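Local coordinates for protein EmGH1 (PDB 5Z87) that is a family 3 glycoside hydrolase that probably hydrolyses beta-glucosidic bonds, at residues 467-470 / 474-477. Sequence-based numbering, arbitrary orientation.
Sequences QAYA and GFEV
G474 and A470 meet where helix 462-473 ends and the chain turns back towards strand 476-480. A470 O accepts a hydrogen bond from G474 N at 2.7 Å. F475 N adds a weak bond of 3.4 Å to the same oxygen. G474 is the first residue to depart from helical angles, with a positive phi of 87°. A CB here would press on the preceding carbonyl oxygen, which explains the glycine. F475 then lays one face of its ring over A470 CB, a CH-pi contact of 3.7 Å to the ring centroid. Its chi1 of 66° sets CG between the backbone N and carbonyl carbon and folds the ring back over the helix. The ring edge at F475 CE2 faces the edge of Y469 at CD1, 4.2 Å away. F616 stacks on Y469 and meets the F475 ring, and Y469 OH hydrogen-bonds D618 OD2. Cutting F475 back to an alanine would probably uncover A470 CB and open a gap beside Y469 and F616. V477 directs its CB toward the helix. Its CG2 touches A470 CB at 3.8 Å, and its CG1 meets Q467 CG. Backbone bonds thus mark the helix end, while apolar contacts hold this beta-alpha-beta helix to the sheet's outer strand.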
ATOM      1  N   GLN A 467     -20.620 -36.621  11.265  1.00 33.18           N
ATOM      2  CA  GLN A 467     -21.203 -37.958  11.171  1.00 37.41           C
ATOM      3  C   GLN A 467     -20.816 -38.812  12.373  1.00 42.29           C
ATOM      4  O   GLN A 467     -21.663 -39.480  12.974  1.00 39.40           O
ATOM      5  CB  GLN A 467     -20.759 -38.641   9.886  1.00 30.65           C
ATOM      6  CG  GLN A 467     -21.436 -38.141   8.632  1.00 26.39           C
ATOM      7  CD  GLN A 467     -20.700 -38.628   7.391  1.00 24.81           C
ATOM      8  OE1 GLN A 467     -19.520 -38.977   7.461  1.00 29.47           O
ATOM      9  NE2 GLN A 467     -21.387 -38.654   6.259  1.00 24.60           N
ATOM     10  N   ALA A 468     -19.532 -38.799  12.739  1.00 34.88           N
ATOM     11  CA  ALA A 468     -19.090 -39.588  13.883  1.00 26.63           C
ATOM     12  C   ALA A 468     -19.712 -39.088  15.172  1.00 41.05           C
ATOM     13  O   ALA A 468     -19.990 -39.888  16.072  1.00 41.37           O
ATOM     14  CB  ALA A 468     -17.569 -39.561  13.996  1.00 26.71           C
ATOM     15  N   TYR A 469     -19.929 -37.775  15.281  1.00 40.08           N
ATOM     16  CA  TYR A 469     -20.581 -37.232  16.464  1.00 34.11           C
ATOM     17  C   TYR A 469     -22.051 -37.634  16.513  1.00 39.09           C
ATOM     18  O   TYR A 469     -22.575 -37.971  17.581  1.00 38.29           O
ATOM     19  CB  TYR A 469     -20.441 -35.711  16.492  1.00 30.87           C
ATOM     20  CG  TYR A 469     -20.682 -35.147  17.866  1.00 29.44           C
ATOM     21  CD1 TYR A 469     -21.972 -34.889  18.311  1.00 29.25           C
ATOM     22  CD2 TYR A 469     -19.624 -34.891  18.731  1.00 32.09           C
ATOM     23  CE1 TYR A 469     -22.201 -34.386  19.576  1.00 31.08           C
ATOM     24  CE2 TYR A 469     -19.844 -34.378  19.994  1.00 28.22           C
ATOM     25  CZ  TYR A 469     -21.140 -34.140  20.412  1.00 28.68           C
ATOM     26  OH  TYR A 469     -21.384 -33.640  21.670  1.00 34.29           O
ATOM     27  N   ALA A 470     -22.731 -37.605  15.368  1.00 36.20           N
ATOM     28  CA  ALA A 470     -24.133 -38.000  15.337  1.00 41.34           C
ATOM     29  C   ALA A 470     -24.308 -39.455  15.774  1.00 46.31           C
ATOM     30  O   ALA A 470     -25.230 -39.778  16.534  1.00 41.66           O
ATOM     31  CB  ALA A 470     -24.691 -37.770  13.936  1.00 33.60           C
ATOM     32  N   GLY A 474     -26.942 -39.897  18.645  1.00 43.29           N
ATOM     33  CA  GLY A 474     -28.291 -40.349  18.381  1.00 45.07           C
ATOM     34  C   GLY A 474     -29.117 -39.392  17.552  1.00 54.50           C
ATOM     35  O   GLY A 474     -30.282 -39.125  17.875  1.00 60.26           O
ATOM     36  N   PHE A 475     -28.527 -38.861  16.485  1.00 48.82           N
ATOM     37  CA  PHE A 475     -29.272 -38.051  15.536  1.00 35.88           C
ATOM     38  C   PHE A 475     -28.704 -38.295  14.148  1.00 35.35           C
ATOM     39  O   PHE A 475     -27.637 -38.891  13.990  1.00 37.72           O
ATOM     40  CB  PHE A 475     -29.259 -36.560  15.914  1.00 42.05           C
ATOM     41  CG  PHE A 475     -27.907 -35.905  15.843  1.00 40.35           C
ATOM     42  CD1 PHE A 475     -27.442 -35.373  14.651  1.00 38.49           C
ATOM     43  CD2 PHE A 475     -27.121 -35.784  16.977  1.00 43.60           C
ATOM     44  CE1 PHE A 475     -26.204 -34.759  14.583  1.00 39.93           C
ATOM     45  CE2 PHE A 475     -25.884 -35.166  16.916  1.00 44.10           C
ATOM     46  CZ  PHE A 475     -25.426 -34.657  15.717  1.00 32.19           C
ATOM     47  N   GLU A 476     -29.441 -37.835  13.144  1.00 33.75           N
ATOM     48  CA  GLU A 476     -29.152 -38.104  11.747  1.00 35.47           C
ATOM     49  C   GLU A 476     -28.412 -36.937  11.105  1.00 49.28           C
ATOM     50  O   GLU A 476     -28.554 -35.781  11.518  1.00 43.23           O
ATOM     51  CB  GLU A 476     -30.448 -38.373  10.984  1.00 41.47           C
ATOM     52  CG  GLU A 476     -30.261 -38.892   9.579  1.00 46.00           C
ATOM     53  CD  GLU A 476     -31.585 -39.160   8.894  1.00 69.01           C
ATOM     54  OE1 GLU A 476     -31.669 -38.962   7.659  1.00 66.14           O
ATOM     55  OE2 GLU A 476     -32.539 -39.566   9.601  1.00 66.22           O
ATOM     56  N   VAL A 477     -27.626 -37.255  10.076  1.00 43.43           N
ATOM     57  CA  VAL A 477     -26.871 -36.280   9.303  1.00 41.16           C
ATOM     58  C   VAL A 477     -27.113 -36.556   7.827  1.00 36.26           C
ATOM     59  O   VAL A 477     -26.988 -37.700   7.380  1.00 40.10           O
ATOM     60  CB  VAL A 477     -25.362 -36.341   9.624  1.00 32.38           C
ATOM     61  CG1 VAL A 477     -24.527 -35.852   8.440  1.00 33.16           C
ATOM     62  CG2 VAL A 477     -25.054 -35.539  10.874  1.00 35.03           C
TER